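Local coordinates for vitamin B12-binding protein (Vibrio cholerae O395, PDB 5YSC) that binds vitamin B12 in the periplasm and probably delivers it to the BtuC subunits of the BtuCD importer, at residues 48-52 with 249-253; 141-145 with 255-259; 200-204 with 223-227; 167-171 with 186-191. All coordinates share one frame; numbering follows the deposited sequence.

Contact 1: residues 48-52 with 249-253; sequences EYSDY and RPTPR. With SO4 (sulfate ion), chain C.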
loop_
_atom_site.group_PDB
_atom_site.type_symbol
_atom_site.label_atom_id
_atom_site.label_comp_id
_atom_site.label_asym_id
_atom_site.label_seq_id
_atom_site.Cartn_x
_atom_site.Cartn_y
_atom_site.Cartn_z
ATOM N N GLU A 48 -11.977 -6.334 -6.156
ATOM C CA GLU A 48 -12.683 -5.142 -5.717
ATOM C C GLU A 48 -11.644 -4.098 -5.327
ATOM O O GLU A 48 -10.558 -4.427 -4.847
ATOM C CB GLU A 48 -13.617 -5.452 -4.530
ATOM C CG GLU A 48 -14.886 -6.221 -4.927
ATOM C CD GLU A 48 -15.814 -6.579 -3.748
ATOM O OE1 GLU A 48 -15.968 -5.802 -2.786
ATOM O OE2 GLU A 48 -16.387 -7.689 -3.791
ATOM N N TYR A 49 -11.957 -2.841 -5.601
ATOM C CA TYR A 49 -11.051 -1.722 -5.422
ATOM C C TYR A 49 -9.874 -1.701 -6.385
ATOM O O TYR A 49 -9.000 -0.852 -6.229
ATOM C CB TYR A 49 -10.537 -1.647 -3.993
ATOM C CG TYR A 49 -11.529 -0.961 -3.117
ATOM C CD1 TYR A 49 -12.569 -1.661 -2.583
ATOM C CD2 TYR A 49 -11.442 0.383 -2.868
ATOM C CE1 TYR A 49 -13.516 -1.046 -1.779
ATOM C CE2 TYR A 49 -12.366 1.026 -2.068
ATOM C CZ TYR A 49 -13.400 0.298 -1.525
ATOM O OH TYR A 49 -14.322 0.922 -0.729
ATOM N N SER A 50 -9.840 -2.560 -7.397
ATOM C CA SER A 50 -8.875 -2.416 -8.491
ATOM C C SER A 50 -9.430 -1.340 -9.409
ATOM O O SER A 50 -10.058 -1.614 -10.433
ATOM C CB SER A 50 -8.652 -3.728 -9.235
ATOM O OG SER A 50 -7.951 -4.674 -8.457
ATOM N N ASP A 51 -9.205 -0.088 -9.012
ATOM C CA ASP A 51 -9.755 1.074 -9.718
ATOM C C ASP A 51 -8.690 1.940 -10.364
ATOM O O ASP A 51 -8.977 3.092 -10.746
ATOM C CB ASP A 51 -10.578 1.916 -8.767
ATOM C CG ASP A 51 -9.788 2.399 -7.561
ATOM O OD1 ASP A 51 -8.528 2.289 -7.503
ATOM O OD2 ASP A 51 -10.468 2.931 -6.658
ATOM N N TYR A 52 -7.460 1.431 -10.482
ATOM C CA TYR A 52 -6.392 2.178 -11.058
ATOM C C TYR A 52 -5.460 1.260 -11.843
ATOM O O TYR A 52 -5.062 0.209 -11.314
ATOM C CB TYR A 52 -5.564 2.937 -10.036
ATOM C CG TYR A 52 -4.737 3.979 -10.730
ATOM C CD1 TYR A 52 -5.272 5.218 -11.010
ATOM C CD2 TYR A 52 -3.467 3.689 -11.213
ATOM C CE1 TYR A 52 -4.562 6.150 -11.714
ATOM C CE2 TYR A 52 -2.721 4.656 -11.929
ATOM C CZ TYR A 52 -3.298 5.878 -12.178
ATOM O OH TYR A 52 -2.565 6.832 -12.892
ATOM N N ARG A 249 -1.358 0.946 -0.959
ATOM C CA ARG A 249 -1.046 0.022 -2.034
ATOM C C ARG A 249 0.392 0.204 -2.470
ATOM O O ARG A 249 0.757 1.319 -2.854
ATOM C CB ARG A 249 -1.942 0.258 -3.265
ATOM C CG ARG A 249 -3.393 0.390 -3.041
ATOM C CD ARG A 249 -4.071 0.845 -4.303
ATOM N NE ARG A 249 -5.450 1.172 -4.075
ATOM C CZ ARG A 249 -6.309 1.403 -5.061
ATOM N NH1 ARG A 249 -5.902 1.308 -6.320
ATOM N NH2 ARG A 249 -7.580 1.681 -4.786
ATOM N N PRO A 250 1.195 -0.826 -2.556
ATOM C CA PRO A 250 2.558 -0.650 -3.062
ATOM C C PRO A 250 2.637 -0.674 -4.579
ATOM O O PRO A 250 2.486 -1.728 -5.213
ATOM C CB PRO A 250 3.321 -1.838 -2.452
ATOM C CG PRO A 250 2.439 -2.381 -1.417
ATOM C CD PRO A 250 1.045 -2.080 -1.802
ATOM N N THR A 251 2.795 0.529 -5.170
ATOM C CA THR A 251 2.626 0.754 -6.597
ATOM C C THR A 251 3.563 1.882 -6.997
ATOM O O THR A 251 4.193 2.504 -6.139
ATOM C CB THR A 251 1.214 1.212 -6.973
ATOM O OG1 THR A 251 1.081 2.548 -6.488
ATOM C CG2 THR A 251 0.146 0.385 -6.287
ATOM N N PRO A 252 3.663 2.193 -8.281
ATOM C CA PRO A 252 4.381 3.428 -8.655
ATOM C C PRO A 252 3.864 4.672 -7.971
ATOM O O PRO A 252 4.673 5.578 -7.687
ATOM C CB PRO A 252 4.161 3.487 -10.168
ATOM C CG PRO A 252 4.046 1.988 -10.539
ATOM C CD PRO A 252 3.201 1.450 -9.453
ATOM N N ARG A 253 2.553 4.744 -7.677
ATOM C CA ARG A 253 2.033 5.924 -7.014
ATOM C C ARG A 253 2.488 6.019 -5.565
ATOM O O ARG A 253 2.361 7.078 -4.949
ATOM C CB ARG A 253 0.508 5.963 -7.164
ATOM C CG ARG A 253 0.060 5.944 -8.586
ATOM C CD ARG A 253 -1.381 6.368 -8.735
ATOM N NE ARG A 253 -2.290 5.374 -8.188
ATOM C CZ ARG A 253 -3.547 5.575 -7.816
ATOM N NH1 ARG A 253 -4.086 6.789 -7.818
ATOM N NH2 ARG A 253 -4.271 4.534 -7.364
HETATM S S SO4 C . -15.317 -2.540 -7.029
HETATM O O1 SO4 C . -14.086 -1.969 -7.605
HETATM O O2 SO4 C . -16.477 -1.750 -7.448
HETATM O O3 SO4 C . -15.204 -2.491 -5.572
HETATM O O4 SO4 C . -15.538 -3.911 -7.489
HETATM O O HOH W 1 -7.140 4.616 -7.132
#
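Asp51 and Arg249 meet through one carboxylate oxygen. The arginine reaches out with its chain stretched from CG to NE and presents its two terminal nitrogens end-on, so that OD1 of Asp51 lies 2.9 Å from Arg249 NH2 and 3.0 Å from Arg249 NH1. Both salt-bridge bonds run close to the guanidinium plane and come from the same face of the carboxylate, with NH2 on the syn side and NH1 nearly in line with the C-O bond.

Tyr52 and Arg253 pair differently. The Tyr52 ring is turned to the arginine by a chi1 of -164°, which sets CG beside the carbonyl carbon; the arginine chain bends at chi3 (-70°) and lays its guanidinium flat on one face of the ring. The planes are 12° apart, and Arg253 CZ sits 3.7 Å from the Tyr52 ring centroid, a cation-pi stack; Arg253 CD adds a CH-pi contact. A water links the two pairs, donating to Asp51 OD1 and accepting from Arg253 NH2.

Glu32 on helix 28-36 joins the two guanidinium groups through salt bridges. Arg249 NE hydrogen-bonds to bound cyanocobalamin, so Asp51 and Glu32 act as second-shell anchors for a ligand-binding arginine. Tyr49 N donates to sulfate O1 (3.1 Å), an ion probably from the crystallisation liquor and also held by Arg61. The arrangement belongs to the B12 pocket in the cleft of this periplasmic binding protein.

Contact 2: residues 141-145 with 255-259; sequences RLQDL and LDAVE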
loop_
_atom_site.group_PDB
_atom_site.type_symbol
_atom_site.label_atom_id
_atom_site.label_comp_id
_atom_site.label_asym_id
_atom_site.label_seq_id
_atom_site.Cartn_x
_atom_site.Cartn_y
_atom_site.Cartn_z
ATOM N N ARG A 141 13.535 7.397 -9.428
ATOM C CA ARG A 141 12.794 8.350 -8.597
ATOM C C ARG A 141 12.932 8.005 -7.119
ATOM O O ARG A 141 13.033 8.893 -6.270
ATOM C CB ARG A 141 11.318 8.394 -9.009
ATOM C CG ARG A 141 10.527 9.438 -8.238
ATOM C CD ARG A 141 9.100 9.552 -8.713
ATOM N NE ARG A 141 8.368 10.517 -7.880
ATOM C CZ ARG A 141 7.038 10.569 -7.759
ATOM N NH1 ARG A 141 6.248 9.716 -8.396
ATOM N NH2 ARG A 141 6.480 11.453 -6.966
ATOM N N LEU A 142 12.961 6.711 -6.781
ATOM C CA LEU A 142 13.124 6.335 -5.391
ATOM C C LEU A 142 14.471 6.803 -4.876
ATOM O O LEU A 142 14.581 7.268 -3.741
ATOM C CB LEU A 142 12.989 4.815 -5.220
ATOM C CG LEU A 142 13.247 4.267 -3.809
ATOM C CD1 LEU A 142 12.368 4.854 -2.753
ATOM C CD2 LEU A 142 13.023 2.760 -3.814
ATOM N N GLN A 143 15.493 6.692 -5.723
ATOM C CA GLN A 143 16.815 7.210 -5.393
ATOM C C GLN A 143 16.762 8.717 -5.188
ATOM O O GLN A 143 17.330 9.252 -4.226
ATOM C CB GLN A 143 17.790 6.850 -6.508
ATOM C CG GLN A 143 19.162 7.490 -6.417
ATOM C CD GLN A 143 19.903 7.146 -5.148
ATOM O OE1 GLN A 143 19.694 6.088 -4.543
ATOM N NE2 GLN A 143 20.789 8.046 -4.734
ATOM N N ASP A 144 16.079 9.415 -6.088
ATOM C CA ASP A 144 15.959 10.859 -5.937
ATOM C C ASP A 144 15.297 11.207 -4.615
ATOM O O ASP A 144 15.748 12.108 -3.901
ATOM C CB ASP A 144 15.162 11.443 -7.104
ATOM C CG ASP A 144 15.884 11.342 -8.435
ATOM O OD1 ASP A 144 17.129 11.197 -8.442
ATOM O OD2 ASP A 144 15.192 11.388 -9.480
ATOM N N LEU A 145 14.212 10.506 -4.272
ATOM C CA LEU A 145 13.513 10.824 -3.036
ATOM C C LEU A 145 14.369 10.533 -1.813
ATOM O O LEU A 145 14.347 11.299 -0.843
ATOM C CB LEU A 145 12.203 10.058 -2.971
ATOM C CG LEU A 145 11.149 10.492 -3.972
ATOM C CD1 LEU A 145 10.044 9.430 -4.066
ATOM C CD2 LEU A 145 10.570 11.857 -3.568
ATOM N N LEU A 255 5.369 6.419 -4.716
ATOM C CA LEU A 255 6.346 7.494 -4.639
ATOM C C LEU A 255 5.690 8.866 -4.463
ATOM O O LEU A 255 6.307 9.745 -3.859
ATOM C CB LEU A 255 7.252 7.452 -5.854
ATOM C CG LEU A 255 8.022 6.129 -5.920
ATOM C CD1 LEU A 255 9.001 6.190 -7.105
ATOM C CD2 LEU A 255 8.741 5.743 -4.634
ATOM N N ASP A 256 4.421 9.054 -4.877
ATOM C CA ASP A 256 3.701 10.257 -4.455
ATOM C C ASP A 256 3.352 10.211 -2.967
ATOM O O ASP A 256 3.367 11.235 -2.287
ATOM C CB ASP A 256 2.418 10.459 -5.276
ATOM C CG ASP A 256 2.696 10.993 -6.694
ATOM O OD1 ASP A 256 3.703 11.710 -6.887
ATOM O OD2 ASP A 256 1.954 10.678 -7.618
ATOM N N ALA A 257 3.050 9.038 -2.420
ATOM C CA ALA A 257 2.906 8.965 -0.977
ATOM C C ALA A 257 4.210 9.288 -0.259
ATOM O O ALA A 257 4.186 9.907 0.804
ATOM C CB ALA A 257 2.433 7.581 -0.545
ATOM N N VAL A 258 5.345 8.792 -0.770
ATOM C CA VAL A 258 6.636 9.168 -0.200
ATOM C C VAL A 258 6.780 10.677 -0.176
ATOM O O VAL A 258 7.112 11.269 0.851
ATOM C CB VAL A 258 7.785 8.497 -0.955
ATOM C CG1 VAL A 258 9.114 9.103 -0.547
ATOM C CG2 VAL A 258 7.777 6.988 -0.651
ATOM N N GLU A 259 6.529 11.329 -1.294
ATOM C CA GLU A 259 6.611 12.792 -1.307
ATOM C C GLU A 259 5.668 13.412 -0.267
ATOM O O GLU A 259 6.038 14.360 0.449
ATOM C CB GLU A 259 6.324 13.282 -2.746
ATOM C CG GLU A 259 7.110 14.439 -3.194
ATOM C CD GLU A 259 6.883 14.753 -4.665
ATOM O OE1 GLU A 259 7.363 13.974 -5.536
ATOM O OE2 GLU A 259 6.240 15.800 -4.935
HETATM O O HOH W 2 3.486 9.350 -9.708
HETATM O O HOH W 3 9.926 12.979 -6.597
#
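Arg141 reaches across from its helix to two acids on the neighbouring one, and NH2 carries both salt bridges. It lies 2.8 Å from Asp256 OD1 in a nearly straight bond (173°) and 3.0 Å from Glu259 OE1 in a more bent one. Each oxygen sits near the guanidinium plane, yet the nitrogen approaches each from above the carboxylate plane, the carboxylates being turned steeply against the guanidinium. The reach comes from a fully extended chain, CG anti to the backbone N (chi1 -176°) and straight on to NE.

Two waters widen this network. One accepts from Arg141 NE and donates to Glu259 OE1; the other donates to Asp256 OD2 and accepts a weak bond from Arg141 NH1. The acids are one helical turn apart, and the positive group between them would be expected to ease their mutual repulsion.

Apolar contacts lie beneath the charges. Leu255 runs antiparallel to the arginine side chain: its CB sits under one guanidinium face, 3.5 Å from Arg141 NH1, while its CD1 packs on the arginine methylenes. Further along, Leu145 CD1 meets Val258 CG1 at 3.7 Å and Leu255 CB at 3.9 Å, and Leu142 CD1 approaches Leu255 CD2. Leu111 packs against both Leu142 and Val258, continuing this apolar layer.

The local helix axes run nearly parallel, 9° apart and 10.7 Å from each other. This is a parallel helix pair with an apolar seam flanked by a salt-bridge network, joining the long helix 128-148, which connects the two lobes of this fold, to the C-terminal helix 254-267.

Contact 3: residues 200-204 with 223-227; sequences IEQVL and MWRAW
Ile200 has CG2 anti to its backbone N and CG1 anti to its carbonyl carbon (chi1 -78°), a setting that splits its branches between two partners: CG2 goes to Trp227, CG1 to Met223. The methionine starts from chi1 61°, its CG wedged between the two backbone branches, then bends at chi3 (-64°) and brings its methyl to the isoleucine, with CE 3.8 Å from Ile200 CG1. Ile200 and Met223 lie alongside, pointing opposite ways.

Trp227 offers a face to the helix. Leu204 CD1 lies over the six-membered ring, 3.9 Å from the Trp227 ring centroid, and Ile200 CG2 sits over the same face at 4.3 Å from that centroid, giving two CH-pi contacts from residues one helical turn apart. Leu204 CD1 comes within 3.6 Å of Trp227 CE3, and both aliphatic side chains meet the indole at about a right angle.

Trp224 comes in with the far end of its benzene ring. Its CH2 lies 3.7 Å from Val203 CB, and its CZ3 is 4.2 Å from Leu204 CD2. Leu204 CD1 thus lies on Trp227, while CD2 sits between the two indoles and touches both. The polar end of Trp224 is satisfied at NE1 by Gln160 OE1, which is consistent with a fixed ring orientation; Met223 N is likewise bonded to Glu163.

No hydrogen bond crosses between the segments. The contact is an aromatic and aliphatic cluster that packs the first turn of helix 200-206 against the loop following helix 215-220, in the C-terminal lobe; the same helix turn carries Glu201, a residue predicted to matter for BtuC binding.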
loop_
_atom_site.group_PDB
_atom_site.type_symbol
_atom_site.label_atom_id
_atom_site.label_comp_id
_atom_site.label_asym_id
_atom_site.label_seq_id
_atom_site.Cartn_x
_atom_site.Cartn_y
_atom_site.Cartn_z
ATOM N N ILE A 200 -8.398 5.302 22.288
ATOM C CA ILE A 200 -8.064 6.721 22.369
ATOM C C ILE A 200 -6.961 6.937 23.389
ATOM O O ILE A 200 -5.993 7.660 23.139
ATOM C CB ILE A 200 -9.307 7.555 22.724
ATOM C CG1 ILE A 200 -10.193 7.741 21.494
ATOM C CG2 ILE A 200 -8.880 8.922 23.301
ATOM C CD1 ILE A 200 -11.408 8.658 21.702
ATOM N N GLU A 201 -7.117 6.336 24.572
ATOM C CA GLU A 201 -6.146 6.507 25.650
ATOM C C GLU A 201 -4.753 6.069 25.213
ATOM O O GLU A 201 -3.758 6.746 25.498
ATOM C CB GLU A 201 -6.598 5.708 26.881
ATOM C CG GLU A 201 -7.785 6.289 27.667
ATOM C CD GLU A 201 -9.043 6.503 26.836
ATOM O OE1 GLU A 201 -9.734 7.532 27.061
ATOM O OE2 GLU A 201 -9.343 5.647 25.969
ATOM N N GLN A 202 -4.677 4.942 24.513
ATOM C CA GLN A 202 -3.401 4.438 24.020
ATOM C C GLN A 202 -2.655 5.472 23.178
ATOM O O GLN A 202 -1.460 5.671 23.355
ATOM C CB GLN A 202 -3.605 3.154 23.221
ATOM C CG GLN A 202 -3.845 1.928 24.079
ATOM C CD GLN A 202 -4.136 0.691 23.259
ATOM O OE1 GLN A 202 -5.267 0.463 22.841
ATOM N NE2 GLN A 202 -3.114 -0.116 23.028
ATOM N N VAL A 203 -3.360 6.118 22.257
ATOM C CA VAL A 203 -2.759 7.194 21.469
ATOM C C VAL A 203 -2.386 8.354 22.379
ATOM O O VAL A 203 -1.263 8.868 22.334
ATOM C CB VAL A 203 -3.717 7.667 20.359
ATOM C CG1 VAL A 203 -3.057 8.775 19.521
ATOM C CG2 VAL A 203 -4.176 6.513 19.475
ATOM N N LEU A 204 -3.353 8.812 23.186
ATOM C CA LEU A 204 -3.131 9.970 24.045
ATOM C C LEU A 204 -1.882 9.792 24.879
ATOM O O LEU A 204 -1.051 10.701 24.990
ATOM C CB LEU A 204 -4.337 10.195 24.963
ATOM C CG LEU A 204 -5.670 10.601 24.324
ATOM C CD1 LEU A 204 -6.727 10.845 25.396
ATOM C CD2 LEU A 204 -5.498 11.815 23.457
ATOM N N MET A 223 -11.253 13.456 14.821
ATOM C CA MET A 223 -11.616 13.108 16.183
ATOM C C MET A 223 -10.667 13.694 17.217
ATOM O O MET A 223 -11.000 13.680 18.411
ATOM C CB MET A 223 -11.652 11.591 16.336
ATOM C CG MET A 223 -10.302 10.929 16.049
ATOM S SD MET A 223 -10.319 9.121 16.177
ATOM C CE MET A 223 -10.693 8.956 17.927
ATOM N N TRP A 224 -9.512 14.210 16.804
ATOM C CA TRP A 224 -8.502 14.634 17.767
ATOM C C TRP A 224 -8.612 16.116 18.111
ATOM O O TRP A 224 -7.875 16.582 18.983
ATOM C CB TRP A 224 -7.095 14.292 17.241
ATOM C CG TRP A 224 -6.975 12.823 16.897
ATOM C CD1 TRP A 224 -6.924 12.267 15.645
ATOM C CD2 TRP A 224 -6.950 11.721 17.823
ATOM N NE1 TRP A 224 -6.853 10.894 15.737
ATOM C CE2 TRP A 224 -6.879 10.535 17.059
ATOM C CE3 TRP A 224 -6.986 11.623 19.212
ATOM C CZ2 TRP A 224 -6.812 9.276 17.642
ATOM C CZ3 TRP A 224 -6.926 10.352 19.792
ATOM C CH2 TRP A 224 -6.847 9.205 19.002
ATOM N N ARG A 225 -9.530 16.850 17.470
ATOM C CA ARG A 225 -9.762 18.243 17.850
ATOM C C ARG A 225 -10.249 18.338 19.289
ATOM O O ARG A 225 -9.798 19.196 20.057
ATOM C CB ARG A 225 -10.784 18.871 16.913
ATOM C CG ARG A 225 -10.346 18.950 15.471
ATOM C CD ARG A 225 -11.513 19.279 14.577
ATOM N NE ARG A 225 -12.629 18.379 14.850
ATOM C CZ ARG A 225 -13.907 18.744 14.915
ATOM N NH1 ARG A 225 -14.254 20.017 14.723
ATOM N NH2 ARG A 225 -14.846 17.838 15.176
ATOM N N ALA A 226 -11.181 17.467 19.660
ATOM C CA ALA A 226 -11.634 17.383 21.047
ATOM C C ALA A 226 -10.488 17.204 22.048
ATOM O O ALA A 226 -10.672 17.487 23.240
ATOM C CB ALA A 226 -12.638 16.237 21.186
ATOM N N TRP A 227 -9.306 16.782 21.596
ATOM C CA TRP A 227 -8.199 16.423 22.468
ATOM C C TRP A 227 -7.027 17.380 22.317
ATOM O O TRP A 227 -5.878 17.006 22.563
ATOM C CB TRP A 227 -7.762 14.981 22.192
ATOM C CG TRP A 227 -8.883 14.055 22.390
ATOM C CD1 TRP A 227 -9.736 13.579 21.443
ATOM C CD2 TRP A 227 -9.325 13.519 23.636
ATOM N NE1 TRP A 227 -10.668 12.768 22.017
ATOM C CE2 TRP A 227 -10.433 12.706 23.368
ATOM C CE3 TRP A 227 -8.880 13.642 24.951
ATOM C CZ2 TRP A 227 -11.112 12.014 24.373
ATOM C CZ3 TRP A 227 -9.547 12.947 25.944
ATOM C CH2 TRP A 227 -10.653 12.148 25.647
#

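Contact 4: residues 167-171 with 186-191; sequences ITLAQ and NIFADS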
loop_
_atom_site.group_PDB
_atom_site.type_symbol
_atom_site.label_atom_id
_atom_site.label_comp_id
_atom_site.label_asym_id
_atom_site.label_seq_id
_atom_site.Cartn_x
_atom_site.Cartn_y
_atom_site.Cartn_z
ATOM N N ILE A 167 -7.835 1.543 13.996
ATOM C CA ILE A 167 -6.856 0.551 13.564
ATOM C C ILE A 167 -5.626 1.288 13.068
ATOM O O ILE A 167 -5.736 2.308 12.376
ATOM C CB ILE A 167 -7.407 -0.359 12.445
ATOM C CG1 ILE A 167 -8.758 -0.946 12.819
ATOM C CG2 ILE A 167 -6.429 -1.462 12.125
ATOM C CD1 ILE A 167 -8.719 -1.803 14.011
ATOM N N THR A 168 -4.462 0.775 13.425
ATOM C CA THR A 168 -3.201 1.369 13.018
ATOM C C THR A 168 -2.316 0.233 12.522
ATOM O O THR A 168 -2.776 -0.890 12.279
ATOM C CB THR A 168 -2.579 2.183 14.175
ATOM O OG1 THR A 168 -1.457 2.946 13.697
ATOM C CG2 THR A 168 -2.079 1.286 15.316
ATOM N N LEU A 169 -1.043 0.534 12.342
ATOM C CA LEU A 169 -0.065 -0.383 11.794
ATOM C C LEU A 169 1.027 -0.616 12.821
ATOM O O LEU A 169 1.209 0.182 13.749
ATOM C CB LEU A 169 0.553 0.153 10.497
ATOM C CG LEU A 169 1.637 1.242 10.526
ATOM C CD1 LEU A 169 2.100 1.540 9.097
ATOM C CD2 LEU A 169 1.143 2.506 11.195
ATOM N N ALA A 170 1.806 -1.677 12.601
ATOM C CA ALA A 170 2.822 -2.111 13.556
ATOM C C ALA A 170 3.776 -3.109 12.902
ATOM O O ALA A 170 3.586 -3.530 11.758
ATOM C CB ALA A 170 2.159 -2.735 14.795
ATOM N N GLN A 171 4.832 -3.450 13.628
ATOM C CA GLN A 171 5.746 -4.522 13.246
ATOM C C GLN A 171 6.405 -4.318 11.892
ATOM O O GLN A 171 6.857 -5.295 11.267
ATOM C CB GLN A 171 5.036 -5.885 13.259
ATOM C CG GLN A 171 4.406 -6.225 14.573
ATOM C CD GLN A 171 3.848 -7.626 14.586
ATOM O OE1 GLN A 171 3.883 -8.335 13.579
ATOM N NE2 GLN A 171 3.319 -8.031 15.726
ATOM N N ASN A 186 7.117 4.978 13.987
ATOM C CA ASN A 186 5.762 4.593 14.345
ATOM C C ASN A 186 5.633 4.400 15.846
ATOM O O ASN A 186 6.363 3.594 16.420
ATOM C CB ASN A 186 5.408 3.302 13.605
ATOM C CG ASN A 186 4.055 2.773 13.960
ATOM O OD1 ASN A 186 3.207 3.476 14.507
ATOM N ND2 ASN A 186 3.821 1.518 13.608
ATOM N N ILE A 187 4.682 5.099 16.479
ATOM C CA ILE A 187 4.522 5.003 17.940
ATOM C C ILE A 187 4.020 3.632 18.352
ATOM O O ILE A 187 4.158 3.237 19.519
ATOM C CB ILE A 187 3.558 6.076 18.504
ATOM C CG1 ILE A 187 2.176 6.015 17.827
ATOM C CG2 ILE A 187 4.170 7.470 18.390
ATOM C CD1 ILE A 187 1.073 6.819 18.577
ATOM N N PHE A 188 3.400 2.894 17.440
ATOM C CA PHE A 188 2.868 1.576 17.755
ATOM C C PHE A 188 3.693 0.462 17.120
ATOM O O PHE A 188 3.205 -0.660 16.966
ATOM C CB PHE A 188 1.406 1.502 17.334
ATOM C CG PHE A 188 0.473 2.243 18.259
ATOM C CD1 PHE A 188 0.204 1.733 19.527
ATOM C CD2 PHE A 188 -0.131 3.430 17.879
ATOM C CE1 PHE A 188 -0.658 2.398 20.405
ATOM C CE2 PHE A 188 -0.995 4.109 18.738
ATOM C CZ PHE A 188 -1.266 3.595 20.006
ATOM N N ALA A 189 4.951 0.738 16.806
ATOM C CA ALA A 189 5.776 -0.231 16.104
ATOM C C ALA A 189 5.819 -1.551 16.856
ATOM O O ALA A 189 5.690 -2.624 16.261
ATOM C CB ALA A 189 7.187 0.313 15.932
ATOM N N ASP A 190 6.005 -1.477 18.172
ATOM C CA ASP A 190 6.124 -2.676 19.012
ATOM C C ASP A 190 4.751 -3.085 19.536
ATOM O O ASP A 190 4.440 -2.954 20.715
ATOM C CB ASP A 190 7.083 -2.423 20.169
ATOM C CG ASP A 190 8.463 -2.031 19.703
ATOM O OD1 ASP A 190 8.863 -2.512 18.611
ATOM O OD2 ASP A 190 9.134 -1.240 20.423
ATOM N N SER A 191 3.922 -3.593 18.627
ATOM C CA SER A 191 2.646 -4.195 18.974
ATOM C C SER A 191 2.682 -5.692 18.687
ATOM O O SER A 191 3.498 -6.194 17.901
ATOM C CB SER A 191 1.476 -3.563 18.207
ATOM O OG SER A 191 1.429 -2.162 18.403
HETATM O O HOH W 4 0.615 4.480 14.137
#
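Three hydrogen bonds join Leu169 and Gln171 to residues 186-191. Asn186 ND2 donates to Leu169 O over 2.9 Å, nearly straight at 168°, although the donor stands above the carbonyl plane. Gln171 N donates to Ala189 O at 2.9 Å, in the carbonyl plane and on a lone pair. The third bond runs from Gln171 NE2 to Ser191 O, also 2.9 Å and close to straight at 173°; an extended chain beyond CG carries the amide there.

Van der Waals contacts fill in between. Ala170 CB rests against Ser191 CB at 3.6 Å and close to Phe188 O (3.2 Å), while Thr168 CG2 approaches Phe188 CD2 at 3.9 Å.

Behind this shell, the turn holds its own donors and acceptors in place. Asn186 OD1 accepts from Phe188 N at 3.0 Å, forming an Asx turn within the type I beta turn 186-189, and Ser191 OG donates to Phe188 O at 2.7 Å. A water donates to both Asn186 OD1 and Thr168 OG1, and the threonine hydroxyl is also bonded to Tyr159 O on strand 155-159.

Asn186 therefore spends both ends of its amide: the NH2 grips the facing loop, and the oxygen shapes its own turn. The loops that follow strands 166-167 and 184-186 are tied at backbone carbonyls by uncharged donors, two of them side-chain amides, so the link should depend little on ionisation.

In the fold
Contacts 1 and 2 adjoin in sequence, with Thr254 between Arg253 and Leu255; their centres are 17 Å apart. Contact 1 reaches the bound cyanocobalamin, with the Arg249 side chain about 3 Å away, whereas the side chain of Asp256 in contact 2 is about 13 Å from it. Contacts 3 and 4 touch, Phe188 CZ lying 3.9 Å from Gln202 C, so the 186-191 turn packs against helix 200-206. The side chain of Leu169 (contact 4) is about 7 Å from the ligand and that of Met223 (contact 3) about 13 Å. The Phe188 side chain is about 9 Å from that of Glu201, so contact 4 is near both the pocket and the predicted BtuC-binding site.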